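Local atomic coordinates of glycerol-3-phosphate dehydrogenase [NAD(+)] (Dunaliella salina, PDB entry 6IUY), a protein that probably interconverts dihydroxyacetone phosphate and glycerol 3-phosphate with NAD(H) and, through its unusual di-domain structure, converts dihydroxyacetone phosphate directly to glycerol. Residues Gly265-Thr270 / Gly409-Gly414; Asn465-Gly470 / Pro585-Ile590; Gly526-Arg531 / Asn558-Gln563. All coordinates share one frame; numbering follows the deposited sequence.

How the interactions relate
Along the chain from the N terminus, interaction 1 comes first: Gly-265 to Thr-270, at the start of helix 266-282, meets the loop after strand 404-408 and the start of helix 413-416, closing a loop of 138 residues within the dinucleotide-binding part. That loop ends before interaction 2 opens. Interaction 2 joins helix 454-477 to helix 585-594 in the helical C-terminal part, and interaction 3, between helix 528-541 and the loop before helix 564-577, falls wholly within its span. Interactions 1 and 3 both hold NAD and touch where Ala-266 meets Gln-560, so the cofactor is shared between the two parts. Interactions 2 and 3 meet through Asn-465 and Asn-529 beside the bound dihydroxyacetone phosphate.

Interaction 1: Gly265-Thr270 / Gly409-Gly414; sequences GAWACT and GANIAG. With NAD (nicotinamide-adenine-dinucleotide), chain C.
The first turn of helix 266-282 comes up against the start of helix 413-416, the CA atoms of Trp-267 and Ala-413 lying 5.0 Å apart, and no hydrogen bond runs directly between the two segments. The methyl of Ala-413 fills the angle between backbone and indole: its CB lies 3.9 Å from CE3 of Trp-267, approaching the ring obliquely, and it also packs against CB of Ala-266. Asn-411 covers the outer end of the same indole. Its CB stands over the face of the six-membered ring in a CH-pi contact, 3.9 Å from the centroid and 28° off the ring normal. On that same face, toward the rim, C5N of the nicotinamide lies 3.5 Å above the Trp-267 ring plane. With CG of Trp-267 anti to its backbone nitrogen (chi1 -180°), the indole reaches out beneath the nicotinamide as far as Asn-411.

Gly-265 and Ala-268 fit the GxGxxA pattern of a Rossmann-type dinucleotide-binding fold, where the turn after the first strand runs into a helix whose first amides face the diphosphate. Ala-266 N gives an almost straight bond to O1A of NAD (3.0 Å, 173°). Trp-267 N reaches O1N of NAD at 3.0 Å, and Ala-268 N binds O2N at the same length. A side chain at Gly-265, the N-cap residue, would run into the bridging oxygen O3. At the nicotinamide end of the cofactor, Ala-413 N donates to the carboxamide oxygen O7N of NAD at 2.9 Å, which probably restrains the carboxamide from turning. Ile-416 and Phe-446 also pack against both Trp-267 and Asn-411, while Ile-412 N bonds to Asn-482 OD1 of the second subunit.

Interaction 2: Asn465-Gly470 / Pro585-Ile590; sequences NIVAVG and PLFTTI. With 13P (1,3-dihydroxyacetonephosphate), chain D.
The carbonyl oxygen of Ile-466 takes a backbone bond from Gly-470 N at 3.1 Å and a weak one from Val-469 N, while CD1 of Ile-590, on the facing helix, lies 3.7 Å from this oxygen, in van der Waals contact. The same methyl rests on Gly-470, its CD1 lying 3.7 Å from the glycine CA; a CB at Gly-470 would collide with it, so the missing side chain makes room for the isoleucine. Ile-590 reaches this spot because its chain runs out extended, with CD1 anti to CA (chi2 174°). CG2 of Ile-466 touches two partners, CD1 of Ile-590 at 4.0 Å and CD1 of Phe-587 at 4.0 Å. Val-467 CG2 meets the edge of that ring, and Val-469 CG1 packs on Ile-590 CG2.

Asn-465 turns from this apolar seam to the ligand, its ND2 lying 3.4 Å from C3 of the bound dihydroxyacetone phosphate. Cutting Asn-465 back to an alanine would probably open a gap beside C3 and take a polar neighbour from Asn-529.

The axes of 465-470 and 585-590 pass 10.0 Å apart at 62°, so the seam joins helix 454-477 to helix 585-594 within the helical C-terminal part. Helix 564-577 lines the seam through Val-571, which touches both Ile-466 and Phe-587; from helix 481-502, Met-495 packs on Val-467 and Glu-494 accepts bonds from Leu-586 N and Phe-587 N.

Interaction 3: Gly526-Arg531 / Asn558-Gln563; sequences GGRNRR and NGQKLQ. With NAD (nicotinamide-adenine-dinucleotide), chain C; 13P (1,3-dihydroxyacetonephosphate), chain D.
Arg-528 NH1 donates to OE1 of Gln-560 at 3.0 Å (155°), with the acceptor in the guanidinium plane and the two flat groups turned 51° against each other. The same NH1 binds the NAD phosphate oxygen O2A at 2.7 Å, and Lys-561 N reaches O2A from the other segment at 2.9 Å, so the two segments share one phosphate oxygen. A kink in the arginine chain (chi3 -57°) brings its other nitrogens round to the substrate. NH2 binds O1 of the dihydroxyacetone phosphate at 3.0 Å, and NE bonds to both O1 and O2P. The guanidinium is covered on its two faces: the carboxamide N7N of NAD lies 3.1 Å above its plane, over the centre, and Lys-561 O lies over the opposite side, toward the rim. A water accepts from NH2 and sits beside Lys-561 O and the NAD phosphate.

Helix 528-541 opens here with Gly-527 as its N-cap, and its first amides hold the substrate phosphate in the manner of an anion-binding helix N terminus. Arg-528 N bonds to O2P at 2.7 Å and Asn-529 N to O3P at 2.6 Å; the helix dipole and the arginine charge would both be expected to favour the dianion. Arg-528 lies at the junction with the dinucleotide-binding part, where Lys-380 and Lys-464 also hold the substrate.

Farther out, Asn-529 OD1 takes its main bond from Gly-564 N and a weak one from Gln-563 N at 3.4 Å. Gln-563 OE1 accepts from the ribose hydroxyl O3D of NAD and also pairs with His-353 ND1. CD1 of Leu-562 packs obliquely across Asn-529, against OD1 and CA, with Phe-549 also touching this leucine.

Interaction 1: Gly265-Thr270 / Gly409-Gly414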
loop_
_atom_site.group_PDB
_atom_site.type_symbol
_atom_site.label_atom_id
_atom_site.label_comp_id
_atom_site.label_asym_id
_atom_site.label_seq_id
_atom_site.Cartn_x
_atom_site.Cartn_y
_atom_site.Cartn_z
ATOM N N GLY A 265 -0.686 22.056 -20.758
ATOM C CA GLY A 265 0.234 22.496 -19.733
ATOM C C GLY A 265 1.445 21.595 -19.679
ATOM O O GLY A 265 1.730 20.836 -20.614
ATOM N N ALA A 266 2.161 21.677 -18.563
ATOM C CA ALA A 266 3.395 20.942 -18.395
ATOM C C ALA A 266 3.181 19.448 -18.599
ATOM O O ALA A 266 3.882 18.831 -19.379
ATOM C CB ALA A 266 3.989 21.226 -16.993
ATOM N N TRP A 267 2.211 18.883 -17.897
ATOM C CA TRP A 267 1.939 17.441 -17.937
ATOM C C TRP A 267 1.169 17.079 -19.207
ATOM O O TRP A 267 1.402 16.034 -19.829
ATOM C CB TRP A 267 1.161 17.031 -16.668
ATOM C CG TRP A 267 0.796 15.548 -16.546
ATOM C CD1 TRP A 267 -0.434 15.035 -16.207
ATOM C CD2 TRP A 267 1.655 14.418 -16.741
ATOM N NE1 TRP A 267 -0.379 13.657 -16.172
ATOM C CE2 TRP A 267 0.888 13.256 -16.495
ATOM C CE3 TRP A 267 2.999 14.270 -17.091
ATOM C CZ2 TRP A 267 1.417 11.966 -16.616
ATOM C CZ3 TRP A 267 3.524 12.994 -17.194
ATOM C CH2 TRP A 267 2.732 11.858 -16.957
ATOM N N ALA A 268 0.252 17.948 -19.604
ATOM C CA ALA A 268 -0.442 17.730 -20.874
ATOM C C ALA A 268 0.573 17.569 -21.993
ATOM O O ALA A 268 0.513 16.582 -22.735
ATOM C CB ALA A 268 -1.402 18.854 -21.164
ATOM N N CYS A 269 1.546 18.480 -22.089
ATOM C CA CYS A 269 2.546 18.391 -23.161
ATOM C C CYS A 269 3.489 17.196 -23.036
ATOM O O CYS A 269 3.914 16.638 -24.062
ATOM C CB CYS A 269 3.393 19.668 -23.247
ATOM S SG CYS A 269 2.479 21.148 -23.800
ATOM N N THR A 270 3.873 16.790 -21.824
ATOM C CA THR A 270 4.832 15.692 -21.817
ATOM C C THR A 270 4.004 14.441 -22.071
ATOM O O THR A 270 4.468 13.522 -22.718
ATOM C CB THR A 270 5.726 15.588 -20.524
ATOM O OG1 THR A 270 5.455 14.377 -19.799
ATOM C CG2 THR A 270 5.626 16.812 -19.630
ATOM N N GLY A 409 -0.334 8.339 -11.446
ATOM C CA GLY A 409 0.947 7.772 -11.071
ATOM C C GLY A 409 1.867 8.836 -10.500
ATOM O O GLY A 409 1.526 10.024 -10.491
ATOM N N ALA A 410 3.019 8.416 -9.990
ATOM C CA ALA A 410 4.029 9.354 -9.519
ATOM C C ALA A 410 4.696 9.972 -10.739
ATOM O O ALA A 410 5.656 9.409 -11.286
ATOM C CB ALA A 410 5.049 8.649 -8.632
ATOM N N ASN A 411 4.170 11.108 -11.197
ATOM C CA ASN A 411 4.523 11.599 -12.526
ATOM C C ASN A 411 4.928 13.065 -12.659
ATOM O O ASN A 411 4.406 13.738 -13.558
ATOM C CB ASN A 411 3.350 11.401 -13.500
ATOM C CG ASN A 411 2.898 9.957 -13.634
ATOM O OD1 ASN A 411 3.709 9.022 -13.661
ATOM N ND2 ASN A 411 1.582 9.777 -13.770
ATOM N N ILE A 412 5.834 13.575 -11.835
ATOM C CA ILE A 412 6.349 14.933 -12.074
ATOM C C ILE A 412 6.766 15.126 -13.553
ATOM O O ILE A 412 7.662 14.454 -14.030
ATOM C CB ILE A 412 7.563 15.246 -11.176
ATOM C CG1 ILE A 412 7.229 15.017 -9.693
ATOM C CG2 ILE A 412 8.097 16.663 -11.465
ATOM C CD1 ILE A 412 5.880 15.497 -9.291
ATOM N N ALA A 413 6.123 16.049 -14.264
ATOM C CA ALA A 413 6.207 16.118 -15.732
ATOM C C ALA A 413 7.598 16.299 -16.301
ATOM O O ALA A 413 8.005 15.563 -17.218
ATOM C CB ALA A 413 5.323 17.242 -16.242
ATOM N N GLY A 414 8.322 17.291 -15.789
ATOM C CA GLY A 414 9.589 17.703 -16.378
ATOM C C GLY A 414 10.543 16.548 -16.587
ATOM O O GLY A 414 11.228 16.466 -17.609
HETATM P PA NAD C . -0.264 23.455 -15.791
HETATM O O1A NAD C . 1.028 23.477 -16.497
HETATM O O2A NAD C . -0.149 23.360 -14.275
HETATM O O5B NAD C . -1.115 24.807 -16.107
HETATM C C5B NAD C . -0.871 25.550 -17.310
HETATM C C4B NAD C . -2.123 25.497 -18.222
HETATM O O4B NAD C . -3.103 26.155 -17.664
HETATM C C3B NAD C . -1.838 26.255 -19.521
HETATM O O3B NAD C . -1.619 25.431 -20.571
HETATM C C2B NAD C . -3.110 27.091 -19.761
HETATM O O2B NAD C . -3.517 26.936 -21.191
HETATM C C1B NAD C . -3.969 26.593 -18.939
HETATM N N9A NAD C . -4.912 27.571 -18.597
HETATM C C8A NAD C . -4.713 28.768 -17.997
HETATM N N7A NAD C . -5.920 29.364 -17.876
HETATM C C5A NAD C . -6.866 28.551 -18.419
HETATM C C6A NAD C . -8.234 28.675 -18.578
HETATM N N6A NAD C . -9.038 29.780 -18.181
HETATM N N1A NAD C . -8.936 27.686 -19.146
HETATM C C2A NAD C . -8.289 26.566 -19.578
HETATM N N3A NAD C . -6.950 26.445 -19.436
HETATM C C4A NAD C . -6.244 27.440 -18.856
HETATM O O3 NAD C . -1.097 22.199 -16.343
HETATM P PN NAD C . -0.665 20.655 -16.309
HETATM O O1N NAD C . 0.769 20.500 -15.835
HETATM O O2N NAD C . -0.812 20.025 -17.675
HETATM O O5D NAD C . -1.580 19.948 -15.235
HETATM C C5D NAD C . -2.963 19.749 -15.464
HETATM C C4D NAD C . -3.395 18.542 -14.619
HETATM O O4D NAD C . -2.460 17.610 -14.638
HETATM C C3D NAD C . -3.524 18.981 -13.175
HETATM O O3D NAD C . -4.685 18.515 -12.682
HETATM C C2D NAD C . -2.319 18.327 -12.444
HETATM O O2D NAD C . -2.703 18.154 -11.019
HETATM C C1D NAD C . -2.133 17.215 -13.099
HETATM N N1N NAD C . -0.787 16.680 -13.052
HETATM C C2N NAD C . 0.331 17.475 -13.191
HETATM C C3N NAD C . 1.605 16.911 -13.142
HETATM C C7N NAD C . 2.831 17.840 -13.275
HETATM O O7N NAD C . 3.937 17.444 -12.962
HETATM N N7N NAD C . 2.634 19.171 -13.790
HETATM C C4N NAD C . 1.774 15.555 -12.962
HETATM C C5N NAD C . 0.656 14.746 -12.852
HETATM C C6N NAD C . -0.614 15.321 -12.909
#

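Interaction 2: Asn465-Gly470 / Pro585-Ile590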
loop_
_atom_site.group_PDB
_atom_site.type_symbol
_atom_site.label_atom_id
_atom_site.label_comp_id
_atom_site.label_asym_id
_atom_site.label_seq_id
_atom_site.Cartn_x
_atom_site.Cartn_y
_atom_site.Cartn_z
ATOM N N ASN A 465 -2.543 15.644 -3.240
ATOM C CA ASN A 465 -2.068 17.022 -3.368
ATOM C C ASN A 465 -2.384 17.809 -2.124
ATOM O O ASN A 465 -1.725 18.792 -1.834
ATOM C CB ASN A 465 -2.686 17.741 -4.587
ATOM C CG ASN A 465 -1.986 17.393 -5.882
ATOM O OD1 ASN A 465 -0.781 17.151 -5.900
ATOM N ND2 ASN A 465 -2.743 17.350 -6.978
ATOM N N ILE A 466 -3.416 17.407 -1.394
ATOM C CA ILE A 466 -3.632 18.009 -0.076
ATOM C C ILE A 466 -2.450 17.658 0.845
ATOM O O ILE A 466 -1.860 18.538 1.461
ATOM C CB ILE A 466 -4.928 17.517 0.614
ATOM C CG1 ILE A 466 -6.172 17.858 -0.205
ATOM C CG2 ILE A 466 -5.025 18.094 2.051
ATOM C CD1 ILE A 466 -7.466 17.325 0.436
ATOM N N VAL A 467 -2.113 16.367 0.937
ATOM C CA VAL A 467 -0.993 15.926 1.789
ATOM C C VAL A 467 0.310 16.598 1.374
ATOM O O VAL A 467 1.146 16.893 2.222
ATOM C CB VAL A 467 -0.780 14.370 1.749
ATOM C CG1 VAL A 467 0.310 13.959 2.712
ATOM C CG2 VAL A 467 -2.068 13.635 2.084
ATOM N N ALA A 468 0.495 16.846 0.072
ATOM C CA ALA A 468 1.733 17.478 -0.393
ATOM C C ALA A 468 1.818 18.926 0.091
ATOM O O ALA A 468 2.924 19.435 0.326
ATOM C CB ALA A 468 1.853 17.419 -1.926
ATOM N N VAL A 469 0.670 19.592 0.236
ATOM C CA VAL A 469 0.651 20.926 0.850
ATOM C C VAL A 469 1.099 20.809 2.303
ATOM O O VAL A 469 1.980 21.545 2.754
ATOM C CB VAL A 469 -0.750 21.592 0.766
ATOM C CG1 VAL A 469 -0.822 22.870 1.635
ATOM C CG2 VAL A 469 -1.055 21.960 -0.689
ATOM N N GLY A 470 0.516 19.859 3.027
ATOM C CA GLY A 470 0.909 19.638 4.405
ATOM C C GLY A 470 2.386 19.326 4.512
ATOM O O GLY A 470 3.064 19.854 5.373
ATOM N N PRO A 585 -8.557 14.543 10.804
ATOM C CA PRO A 585 -7.893 15.649 11.502
ATOM C C PRO A 585 -6.790 16.303 10.665
ATOM O O PRO A 585 -6.694 17.515 10.711
ATOM C CB PRO A 585 -7.322 14.982 12.765
ATOM C CG PRO A 585 -7.231 13.527 12.421
ATOM C CD PRO A 585 -8.399 13.261 11.509
ATOM N N LEU A 586 -5.986 15.551 9.914
ATOM C CA LEU A 586 -4.893 16.213 9.209
ATOM C C LEU A 586 -5.432 17.065 8.063
ATOM O O LEU A 586 -4.985 18.198 7.882
ATOM C CB LEU A 586 -3.862 15.207 8.687
ATOM C CG LEU A 586 -2.693 15.812 7.879
ATOM C CD1 LEU A 586 -1.801 16.719 8.730
ATOM C CD2 LEU A 586 -1.864 14.719 7.245
ATOM N N PHE A 587 -6.381 16.525 7.292
ATOM C CA PHE A 587 -7.018 17.291 6.218
ATOM C C PHE A 587 -7.559 18.600 6.788
ATOM O O PHE A 587 -7.428 19.668 6.196
ATOM C CB PHE A 587 -8.163 16.507 5.562
ATOM C CG PHE A 587 -7.711 15.393 4.662
ATOM C CD1 PHE A 587 -6.372 15.169 4.423
ATOM C CD2 PHE A 587 -8.641 14.578 4.044
ATOM C CE1 PHE A 587 -5.973 14.140 3.574
ATOM C CE2 PHE A 587 -8.247 13.555 3.206
ATOM C CZ PHE A 587 -6.915 13.332 2.967
ATOM N N THR A 588 -8.157 18.513 7.964
ATOM C CA THR A 588 -8.801 19.667 8.551
ATOM C C THR A 588 -7.807 20.694 9.064
ATOM O O THR A 588 -8.009 21.901 8.867
ATOM C CB THR A 588 -9.733 19.260 9.695
ATOM O OG1 THR A 588 -10.867 18.581 9.154
ATOM C CG2 THR A 588 -10.218 20.499 10.464
ATOM N N THR A 589 -6.730 20.254 9.720
ATOM C CA THR A 589 -5.816 21.270 10.237
ATOM C C THR A 589 -5.000 21.883 9.101
ATOM O O THR A 589 -4.614 23.041 9.188
ATOM C CB THR A 589 -4.885 20.747 11.365
ATOM O OG1 THR A 589 -3.555 20.565 10.880
ATOM C CG2 THR A 589 -5.396 19.476 11.976
ATOM N N ILE A 590 -4.775 21.148 8.014
ATOM C CA ILE A 590 -4.150 21.757 6.831
ATOM C C ILE A 590 -4.993 22.907 6.248
ATOM O O ILE A 590 -4.448 23.940 5.844
ATOM C CB ILE A 590 -3.905 20.718 5.720
ATOM C CG1 ILE A 590 -2.807 19.734 6.127
ATOM C CG2 ILE A 590 -3.553 21.419 4.416
ATOM C CD1 ILE A 590 -2.595 18.587 5.133
HETATM P P 13P D . 2.328 18.961 -8.074
HETATM O O1P 13P D . 2.190 17.478 -7.827
HETATM O O2P 13P D . 3.582 19.141 -8.881
HETATM O O3P 13P D . 2.428 19.640 -6.734
HETATM O O1 13P D . 1.128 19.655 -8.869
HETATM C C1 13P D . -0.088 18.998 -9.144
HETATM C C2 13P D . 0.287 17.678 -9.731
HETATM O O2 13P D . 1.303 17.581 -10.387
HETATM C C3 13P D . -0.573 16.466 -9.510
HETATM O O3 13P D . 0.277 15.346 -9.315
#

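Interaction 3: Gly526-Arg531 / Asn558-Gln563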
loop_
_atom_site.group_PDB
_atom_site.type_symbol
_atom_site.label_atom_id
_atom_site.label_comp_id
_atom_site.label_asym_id
_atom_site.label_seq_id
_atom_site.Cartn_x
_atom_site.Cartn_y
_atom_site.Cartn_z
ATOM N N GLY A 526 8.912 16.297 -4.290
ATOM C CA GLY A 526 9.382 16.948 -5.502
ATOM C C GLY A 526 8.355 17.718 -6.313
ATOM O O GLY A 526 8.617 18.041 -7.456
ATOM N N GLY A 527 7.189 18.012 -5.748
ATOM C CA GLY A 527 6.123 18.589 -6.558
ATOM C C GLY A 527 5.930 20.077 -6.351
ATOM O O GLY A 527 6.621 20.709 -5.539
ATOM N N ARG A 528 4.991 20.652 -7.093
ATOM C CA ARG A 528 4.813 22.090 -7.072
ATOM C C ARG A 528 4.085 22.515 -5.824
ATOM O O ARG A 528 4.312 23.615 -5.325
ATOM C CB ARG A 528 4.061 22.563 -8.327
ATOM C CG ARG A 528 4.795 22.220 -9.619
ATOM C CD ARG A 528 3.898 22.351 -10.849
ATOM N NE ARG A 528 2.690 21.526 -10.776
ATOM C CZ ARG A 528 1.744 21.507 -11.721
ATOM N NH1 ARG A 528 1.879 22.248 -12.812
ATOM N NH2 ARG A 528 0.670 20.755 -11.581
ATOM N N ASN A 529 3.191 21.657 -5.337
ATOM C CA ASN A 529 2.410 21.942 -4.138
ATOM C C ASN A 529 3.281 22.040 -2.899
ATOM O O ASN A 529 3.093 22.934 -2.062
ATOM C CB ASN A 529 1.339 20.876 -3.917
ATOM C CG ASN A 529 0.178 21.005 -4.884
ATOM O OD1 ASN A 529 -0.570 22.002 -4.858
ATOM N ND2 ASN A 529 0.001 19.987 -5.731
ATOM N N ARG A 530 4.214 21.098 -2.779
ATOM C CA ARG A 530 5.217 21.100 -1.701
ATOM C C ARG A 530 6.062 22.344 -1.800
ATOM O O ARG A 530 6.386 22.970 -0.794
ATOM C CB ARG A 530 6.132 19.867 -1.783
ATOM C CG ARG A 530 7.213 19.788 -0.704
ATOM C CD ARG A 530 8.519 19.244 -1.232
ATOM N NE ARG A 530 9.308 20.301 -1.869
ATOM C CZ ARG A 530 9.857 21.312 -1.203
ATOM N NH1 ARG A 530 9.691 21.409 0.119
ATOM N NH2 ARG A 530 10.553 22.229 -1.853
ATOM N N ARG A 531 6.435 22.695 -3.029
ATOM C CA ARG A 531 7.400 23.770 -3.234
ATOM C C ARG A 531 6.820 25.115 -2.838
ATOM O O ARG A 531 7.478 25.916 -2.153
ATOM C CB ARG A 531 7.856 23.811 -4.681
ATOM C CG ARG A 531 8.931 24.861 -4.934
ATOM C CD ARG A 531 9.241 24.996 -6.420
ATOM N NE ARG A 531 9.674 26.356 -6.711
ATOM C CZ ARG A 531 9.285 27.054 -7.772
ATOM N NH1 ARG A 531 8.455 26.514 -8.653
ATOM N NH2 ARG A 531 9.727 28.291 -7.945
ATOM N N ASN A 558 5.074 30.280 -12.890
ATOM C CA ASN A 558 5.250 30.638 -14.284
ATOM C C ASN A 558 4.091 30.217 -15.169
ATOM O O ASN A 558 4.304 29.586 -16.215
ATOM C CB ASN A 558 6.524 30.005 -14.811
ATOM C CG ASN A 558 7.780 30.565 -14.147
ATOM O OD1 ASN A 558 8.267 31.636 -14.523
ATOM N ND2 ASN A 558 8.337 29.820 -13.183
ATOM N N GLY A 559 2.873 30.514 -14.727
ATOM C CA GLY A 559 1.689 30.166 -15.506
ATOM C C GLY A 559 1.034 28.850 -15.114
ATOM O O GLY A 559 -0.168 28.695 -15.309
ATOM N N GLN A 560 1.812 27.913 -14.552
ATOM C CA GLN A 560 1.263 26.610 -14.161
ATOM C C GLN A 560 0.356 26.768 -12.951
ATOM O O GLN A 560 0.403 27.796 -12.260
ATOM C CB GLN A 560 2.373 25.592 -13.885
ATOM C CG GLN A 560 3.331 25.387 -15.068
ATOM C CD GLN A 560 4.460 24.431 -14.760
ATOM O OE1 GLN A 560 4.338 23.537 -13.904
ATOM N NE2 GLN A 560 5.576 24.610 -15.450
ATOM N N LYS A 561 -0.483 25.756 -12.720
ATOM C CA LYS A 561 -1.566 25.867 -11.745
ATOM C C LYS A 561 -1.360 24.990 -10.501
ATOM O O LYS A 561 -1.129 23.775 -10.587
ATOM C CB LYS A 561 -2.909 25.515 -12.419
ATOM C CG LYS A 561 -3.262 26.434 -13.607
ATOM C CD LYS A 561 -3.386 27.880 -13.140
ATOM C CE LYS A 561 -3.645 28.860 -14.291
ATOM N NZ LYS A 561 -3.736 30.285 -13.787
ATOM N N LEU A 562 -1.452 25.639 -9.350
ATOM C CA LEU A 562 -1.404 25.001 -8.047
ATOM C C LEU A 562 -2.711 24.244 -7.819
ATOM O O LEU A 562 -3.792 24.814 -7.994
ATOM C CB LEU A 562 -1.196 26.067 -6.962
ATOM C CG LEU A 562 -0.916 25.613 -5.528
ATOM C CD1 LEU A 562 0.455 24.930 -5.434
ATOM C CD2 LEU A 562 -1.011 26.796 -4.587
ATOM N N GLN A 563 -2.642 22.974 -7.427
ATOM C CA GLN A 563 -3.878 22.200 -7.333
ATOM C C GLN A 563 -4.261 21.784 -5.907
ATOM O O GLN A 563 -5.436 21.522 -5.637
ATOM C CB GLN A 563 -3.777 20.964 -8.220
ATOM C CG GLN A 563 -3.541 21.264 -9.684
ATOM C CD GLN A 563 -4.822 21.708 -10.423
ATOM O OE1 GLN A 563 -5.499 20.890 -11.055
ATOM N NE2 GLN A 563 -5.137 23.004 -10.353
HETATM P PA NAD C . -0.264 23.455 -15.791
HETATM O O1A NAD C . 1.028 23.477 -16.497
HETATM O O2A NAD C . -0.149 23.360 -14.275
HETATM O O5B NAD C . -1.115 24.807 -16.107
HETATM C C5B NAD C . -0.871 25.550 -17.310
HETATM C C4B NAD C . -2.123 25.497 -18.222
HETATM O O4B NAD C . -3.103 26.155 -17.664
HETATM C C3B NAD C . -1.838 26.255 -19.521
HETATM O O3B NAD C . -1.619 25.431 -20.571
HETATM C C2B NAD C . -3.110 27.091 -19.761
HETATM O O2B NAD C . -3.517 26.936 -21.191
HETATM C C1B NAD C . -3.969 26.593 -18.939
HETATM N N9A NAD C . -4.912 27.571 -18.597
HETATM C C8A NAD C . -4.713 28.768 -17.997
HETATM N N7A NAD C . -5.920 29.364 -17.876
HETATM C C5A NAD C . -6.866 28.551 -18.419
HETATM C C6A NAD C . -8.234 28.675 -18.578
HETATM N N6A NAD C . -9.038 29.780 -18.181
HETATM N N1A NAD C . -8.936 27.686 -19.146
HETATM C C2A NAD C . -8.289 26.566 -19.578
HETATM N N3A NAD C . -6.950 26.445 -19.436
HETATM C C4A NAD C . -6.244 27.440 -18.856
HETATM O O3 NAD C . -1.097 22.199 -16.343
HETATM P PN NAD C . -0.665 20.655 -16.309
HETATM O O1N NAD C . 0.769 20.500 -15.835
HETATM O O2N NAD C . -0.812 20.025 -17.675
HETATM O O5D NAD C . -1.580 19.948 -15.235
HETATM C C5D NAD C . -2.963 19.749 -15.464
HETATM C C4D NAD C . -3.395 18.542 -14.619
HETATM O O4D NAD C . -2.460 17.610 -14.638
HETATM C C3D NAD C . -3.524 18.981 -13.175
HETATM O O3D NAD C . -4.685 18.515 -12.682
HETATM C C2D NAD C . -2.319 18.327 -12.444
HETATM O O2D NAD C . -2.703 18.154 -11.019
HETATM C C1D NAD C . -2.133 17.215 -13.099
HETATM N N1N NAD C . -0.787 16.680 -13.052
HETATM C C2N NAD C . 0.331 17.475 -13.191
HETATM C C3N NAD C . 1.605 16.911 -13.142
HETATM C C7N NAD C . 2.831 17.840 -13.275
HETATM O O7N NAD C . 3.937 17.444 -12.962
HETATM N N7N NAD C . 2.634 19.171 -13.790
HETATM C C4N NAD C . 1.774 15.555 -12.962
HETATM C C5N NAD C . 0.656 14.746 -12.852
HETATM C C6N NAD C . -0.614 15.321 -12.909
HETATM P P 13P D . 2.328 18.961 -8.074
HETATM O O1P 13P D . 2.190 17.478 -7.827
HETATM O O2P 13P D . 3.582 19.141 -8.881
HETATM O O3P 13P D . 2.428 19.640 -6.734
HETATM O O1 13P D . 1.128 19.655 -8.869
HETATM C C1 13P D . -0.088 18.998 -9.144
HETATM C C2 13P D . 0.287 17.678 -9.731
HETATM O O2 13P D . 1.303 17.581 -10.387
HETATM C C3 13P D . -0.573 16.466 -9.510
HETATM O O3 13P D . 0.277 15.346 -9.315
HETATM O O HOH W 1 -1.695 21.836 -12.778
#